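Local atomic coordinates of tail protein, 43 kDa (Neisseria meningitidis MC58, PDB entry 3D37), a protein that is of unknown function but, judging by its name and family, probably forms part of the baseplate of a phage-like contractile tail. Residues 138-152 with 157-169. Residues are numbered along the deposited sequence; the frame is centred on the assembly and turned at random.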
loop_
_atom_site.group_PDB
_atom_site.type_symbol
_atom_site.label_atom_id
_atom_site.label_comp_id
_atom_site.label_asym_id
_atom_site.label_seq_id
_atom_site.Cartn_x
_atom_site.Cartn_y
_atom_site.Cartn_z
ATOM N N PRO A 138 14.954 50.859 19.407
ATOM C CA PRO A 138 13.997 51.918 19.708
ATOM C C PRO A 138 13.507 51.855 21.131
ATOM O O PRO A 138 13.298 50.756 21.662
ATOM C CB PRO A 138 12.827 51.615 18.761
ATOM C CG PRO A 138 12.920 50.181 18.542
ATOM C CD PRO A 138 14.403 49.936 18.412
ATOM N N ALA A 139 13.344 53.042 21.723
ATOM C CA ALA A 139 12.512 53.230 22.907
ATOM C C ALA A 139 11.108 52.815 22.506
ATOM O O ALA A 139 10.619 53.210 21.467
ATOM C CB ALA A 139 12.545 54.699 23.393
ATOM N N LEU A 140 10.489 51.982 23.321
ATOM C CA LEU A 140 9.170 51.449 23.042
ATOM C C LEU A 140 8.131 52.454 23.401
ATOM O O LEU A 140 8.352 53.297 24.295
ATOM C CB LEU A 140 8.917 50.191 23.883
ATOM C CG LEU A 140 9.378 48.782 23.427
ATOM C CD1 LEU A 140 9.149 48.571 21.905
ATOM C CD2 LEU A 140 10.793 48.436 23.847
ATOM N N GLY A 141 6.992 52.360 22.730
ATOM C CA GLY A 141 5.827 53.169 23.029
ATOM C C GLY A 141 5.015 52.540 24.137
ATOM O O GLY A 141 5.552 51.862 24.990
ATOM N N LYS A 142 3.713 52.769 24.118
ATOM C CA LYS A 142 2.796 52.183 25.087
ATOM C C LYS A 142 2.300 50.828 24.614
ATOM O O LYS A 142 1.548 50.750 23.652
ATOM C CB LYS A 142 1.607 53.133 25.305
ATOM C CG LYS A 142 0.374 52.547 26.024
ATOM C CD LYS A 142 -0.613 53.699 26.336
ATOM C CE LYS A 142 -1.626 53.368 27.450
ATOM N NZ LYS A 142 -2.296 54.628 28.014
ATOM N N ILE A 143 2.708 49.758 25.280
ATOM C CA ILE A 143 2.246 48.417 24.889
ATOM C C ILE A 143 1.390 47.816 26.012
ATOM O O ILE A 143 1.886 47.535 27.110
ATOM C CB ILE A 143 3.397 47.479 24.486
ATOM C CG1 ILE A 143 4.197 48.064 23.313
ATOM C CG2 ILE A 143 2.851 46.114 24.057
ATOM C CD1 ILE A 143 3.549 47.867 21.990
ATOM N N ASP A 144 0.092 47.680 25.717
ATOM C CA ASP A 144 -0.916 47.197 26.646
ATOM C C ASP A 144 -1.083 45.715 26.376
ATOM O O ASP A 144 -1.631 45.332 25.334
ATOM C CB ASP A 144 -2.263 47.912 26.405
ATOM C CG ASP A 144 -2.541 49.031 27.396
ATOM O OD1 ASP A 144 -2.084 48.937 28.557
ATOM O OD2 ASP A 144 -3.248 49.998 27.021
ATOM N N ILE A 145 -0.608 44.891 27.307
ATOM C CA ILE A 145 -0.717 43.433 27.223
ATOM C C ILE A 145 -1.776 42.896 28.213
ATOM O O ILE A 145 -1.922 43.430 29.322
ATOM C CB ILE A 145 0.669 42.745 27.460
ATOM C CG1 ILE A 145 1.541 43.554 28.423
ATOM C CG2 ILE A 145 1.410 42.527 26.088
ATOM C CD1 ILE A 145 2.860 42.903 28.781
ATOM N N GLU A 146 -2.519 41.860 27.828
ATOM C CA GLU A 146 -3.558 41.286 28.714
ATOM C C GLU A 146 -3.026 40.091 29.561
ATOM O O GLU A 146 -2.215 39.311 29.076
ATOM C CB GLU A 146 -4.835 40.944 27.933
ATOM C CG GLU A 146 -4.610 40.274 26.568
ATOM C CD GLU A 146 -5.915 39.958 25.821
ATOM O OE1 GLU A 146 -5.963 38.904 25.121
ATOM O OE2 GLU A 146 -6.878 40.775 25.925
ATOM N N PRO A 147 -3.501 39.941 30.825
ATOM C CA PRO A 147 -2.756 39.179 31.886
ATOM C C PRO A 147 -2.420 37.692 31.626
ATOM O O PRO A 147 -1.313 37.220 31.987
ATOM C CB PRO A 147 -3.650 39.332 33.134
ATOM C CG PRO A 147 -4.567 40.533 32.823
ATOM C CD PRO A 147 -4.789 40.469 31.334
ATOM N N GLY A 148 -3.334 36.952 31.003
ATOM C CA GLY A 148 -3.018 35.576 30.565
ATOM C C GLY A 148 -2.083 35.469 29.353
ATOM O O GLY A 148 -1.910 34.389 28.792
ATOM N N GLU A 149 -1.493 36.585 28.920
ATOM C CA GLU A 149 -0.542 36.538 27.800
ATOM C C GLU A 149 0.712 35.798 28.233
ATOM O O GLU A 149 1.139 35.847 29.434
ATOM C CB GLU A 149 -0.221 37.932 27.191
ATOM C CG GLU A 149 -1.267 38.336 26.121
ATOM C CD GLU A 149 -0.830 39.436 25.143
ATOM O OE1 GLU A 149 -0.451 40.559 25.565
ATOM O OE2 GLU A 149 -0.931 39.173 23.927
ATOM N N THR A 150 1.267 35.101 27.243
ATOM C CA THR A 150 2.393 34.296 27.441
ATOM C C THR A 150 3.545 35.243 27.294
ATOM O O THR A 150 3.425 36.292 26.695
ATOM C CB THR A 150 2.459 33.158 26.343
ATOM O OG1 THR A 150 2.654 33.724 25.026
ATOM C CG2 THR A 150 1.185 32.280 26.362
ATOM N N VAL A 151 4.690 34.868 27.811
ATOM C CA VAL A 151 5.899 35.659 27.562
ATOM C C VAL A 151 6.115 35.888 26.033
ATOM O O VAL A 151 6.475 37.014 25.596
ATOM C CB VAL A 151 7.132 35.010 28.235
ATOM C CG1 VAL A 151 8.345 35.928 28.143
ATOM C CG2 VAL A 151 6.835 34.674 29.704
ATOM N N TRP A 152 5.903 34.814 25.250
ATOM C CA TRP A 152 6.034 34.832 23.797
ATOM C C TRP A 152 5.092 35.829 23.120
ATOM O O TRP A 152 5.545 36.674 22.381
ATOM C CB TRP A 152 5.877 33.435 23.153
ATOM C CG TRP A 152 6.544 33.469 21.850
ATOM C CD1 TRP A 152 5.948 33.622 20.610
ATOM C CD2 TRP A 152 7.939 33.530 21.629
ATOM N NE1 TRP A 152 6.904 33.747 19.645
ATOM C CE2 TRP A 152 8.136 33.670 20.223
ATOM C CE3 TRP A 152 9.057 33.403 22.465
ATOM C CZ2 TRP A 152 9.393 33.695 19.646
ATOM C CZ3 TRP A 152 10.299 33.444 21.900
ATOM C CH2 TRP A 152 10.476 33.570 20.499
ATOM N N HIS A 157 4.241 41.031 20.437
ATOM C CA HIS A 157 3.588 42.367 20.542
ATOM C C HIS A 157 4.621 43.497 20.611
ATOM O O HIS A 157 4.729 44.349 19.731
ATOM C CB HIS A 157 2.718 42.344 21.786
ATOM C CG HIS A 157 1.467 43.171 21.696
ATOM N ND1 HIS A 157 0.260 42.653 21.265
ATOM C CD2 HIS A 157 1.231 44.469 22.010
ATOM C CE1 HIS A 157 -0.660 43.608 21.304
ATOM N NE2 HIS A 157 -0.097 44.720 21.761
ATOM N N ILE A 158 5.438 43.467 21.641
ATOM C CA ILE A 158 6.477 44.436 21.825
ATOM C C ILE A 158 7.385 44.574 20.595
ATOM O O ILE A 158 7.646 45.687 20.078
ATOM C CB ILE A 158 7.325 44.042 23.071
ATOM C CG1 ILE A 158 6.510 44.229 24.359
ATOM C CG2 ILE A 158 8.565 44.855 23.129
ATOM C CD1 ILE A 158 7.003 43.346 25.525
ATOM N N ALA A 159 7.891 43.433 20.152
ATOM C CA ALA A 159 8.810 43.362 19.020
ATOM C C ALA A 159 8.151 43.943 17.766
ATOM O O ALA A 159 8.765 44.747 17.059
ATOM C CB ALA A 159 9.253 41.827 18.766
ATOM N N ASN A 160 6.897 43.562 17.551
ATOM C CA ASN A 160 6.194 43.848 16.327
ATOM C C ASN A 160 5.833 45.337 16.271
ATOM O O ASN A 160 5.889 45.955 15.182
ATOM C CB ASN A 160 4.964 42.934 16.148
ATOM C CG ASN A 160 5.328 41.487 15.663
ATOM O OD1 ASN A 160 6.487 41.174 15.329
ATOM N ND2 ASN A 160 4.335 40.614 15.647
ATOM N N SER A 161 5.591 45.936 17.464
ATOM C CA SER A 161 5.365 47.378 17.625
ATOM C C SER A 161 6.444 48.223 16.978
ATOM O O SER A 161 6.208 49.385 16.618
ATOM C CB SER A 161 5.328 47.768 19.137
ATOM O OG SER A 161 6.656 48.113 19.586
ATOM N N VAL A 162 7.653 47.699 16.931
ATOM C CA VAL A 162 8.791 48.428 16.394
ATOM C C VAL A 162 9.264 47.751 15.127
ATOM O O VAL A 162 10.433 47.904 14.754
ATOM C CB VAL A 162 9.966 48.533 17.381
ATOM C CG1 VAL A 162 9.864 49.849 18.211
ATOM C CG2 VAL A 162 10.039 47.289 18.285
ATOM N N GLY A 163 8.353 47.035 14.470
ATOM C CA GLY A 163 8.653 46.340 13.199
ATOM C C GLY A 163 9.717 45.251 13.345
ATOM O O GLY A 163 10.530 45.025 12.422
ATOM N N LEU A 164 9.733 44.596 14.506
ATOM C CA LEU A 164 10.679 43.510 14.766
ATOM C C LEU A 164 9.933 42.218 15.114
ATOM O O LEU A 164 8.704 42.171 15.120
ATOM C CB LEU A 164 11.713 43.921 15.830
ATOM C CG LEU A 164 12.541 45.208 15.581
ATOM C CD1 LEU A 164 13.662 45.465 16.666
ATOM C CD2 LEU A 164 13.171 45.181 14.199
ATOM N N HIS A 165 10.689 41.142 15.338
ATOM C CA HIS A 165 10.099 39.875 15.719
ATOM C C HIS A 165 11.085 39.102 16.585
ATOM O O HIS A 165 12.288 39.192 16.356
ATOM C CB HIS A 165 9.756 39.062 14.415
ATOM C CG HIS A 165 8.819 37.932 14.649
ATOM N ND1 HIS A 165 7.454 38.098 14.693
ATOM C CD2 HIS A 165 9.042 36.614 14.863
ATOM C CE1 HIS A 165 6.873 36.945 14.961
ATOM N NE2 HIS A 165 7.816 36.020 15.051
ATOM N N PRO A 166 10.589 38.292 17.543
ATOM C CA PRO A 166 11.474 37.456 18.339
ATOM C C PRO A 166 11.760 36.075 17.736
ATOM O O PRO A 166 10.872 35.483 17.133
ATOM C CB PRO A 166 10.685 37.258 19.629
ATOM C CG PRO A 166 9.296 37.224 19.195
ATOM C CD PRO A 166 9.192 38.127 17.967
ATOM N N TRP A 167 12.982 35.571 17.929
ATOM C CA TRP A 167 13.244 34.142 17.741
ATOM C C TRP A 167 14.395 33.712 18.578
ATOM O O TRP A 167 15.190 34.543 18.984
ATOM C CB TRP A 167 13.525 33.804 16.272
ATOM C CG TRP A 167 14.749 34.452 15.682
ATOM C CD1 TRP A 167 15.986 33.930 15.624
ATOM C CD2 TRP A 167 14.829 35.737 15.031
ATOM N NE1 TRP A 167 16.850 34.807 15.007
ATOM C CE2 TRP A 167 16.151 35.911 14.620
ATOM C CE3 TRP A 167 13.901 36.747 14.769
ATOM C CZ2 TRP A 167 16.562 37.020 13.926
ATOM C CZ3 TRP A 167 14.283 37.813 14.090
ATOM C CH2 TRP A 167 15.598 37.975 13.675
ATOM N N LEU A 168 14.496 32.397 18.777
ATOM C CA LEU A 168 15.706 31.760 19.284
ATOM C C LEU A 168 16.669 31.350 18.196
ATOM O O LEU A 168 16.286 30.777 17.175
ATOM C CB LEU A 168 15.368 30.507 20.135
ATOM C CG LEU A 168 14.864 30.727 21.549
ATOM C CD1 LEU A 168 15.992 31.286 22.462
ATOM C CD2 LEU A 168 13.686 31.667 21.480
ATOM N N GLU A 169 17.941 31.625 18.466
ATOM C CA GLU A 169 19.042 31.177 17.668
ATOM C C GLU A 169 19.491 29.805 18.101
ATOM O O GLU A 169 19.165 29.350 19.186
ATOM C CB GLU A 169 20.218 32.148 17.786
ATOM C CG GLU A 169 19.856 33.532 17.330
ATOM C CD GLU A 169 20.829 34.111 16.325
ATOM O OE1 GLU A 169 21.840 34.746 16.734
ATOM O OE2 GLU A 169 20.548 33.970 15.112
HETATM O O HOH W 1 7.129 33.563 16.520
#
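Ile143 and Ile158 mark where the loop of residues 138-152 runs beside the C-terminal half of helix 151-161, their CA atoms 6.6 Å apart. The CA atoms of Pro138 and Val162 are 7.1 Å apart, and the helix begins at Val151 with Thr150 as its N-cap. A loop leading into a helix can first run along it back to front, side chains bridging the backbones; here Ile143 and Leu140 carry the contact with the helix. In Ile143 the CG2 branch lies anti to the backbone N (chi1 of CG1 -59°) and meets CG1 of Ile158 at 4.1 Å, while CD1 presses on Ser161 CB. Leu140 crosses Ile158 at about a right angle, its CD1 lying 4.0 Å from Ile158 CG2 and also meeting Val162 CG2. The same methyl comes to 3.4 Å from Ser161 OG, a hydroxyl turned back onto the preceding turn, where it donates to Ile158 O over 2.7 Å. That helix closes with a Schellman motif: Gly163, at positive phi, is the C-prime residue, Leu164 N bonds to Ala159 O and Gly163 N to Asn160 O, and Val162 N adds a second donor to Ala159 O from the opposite face of its plane. The chain thereby turns into strand 165-168, an outer strand of a small three-stranded sheet in the gp44-like second domain. Trp152, in the first turn of the helix, reaches this strand with its six-membered ring. Pro166 CG sits over one indole face, offset toward the rim and 3.6 Å from Trp152 CZ2, whereas Trp167 CA lies at the ring edge. Leu168 CD2 approaches Trp152 CZ3 obliquely, and Ala95 and Leu98 of helix 95-100 also touch the indole. One water accepts from Trp152 NE1 and bonds His165 NE2 at 2.9 Å.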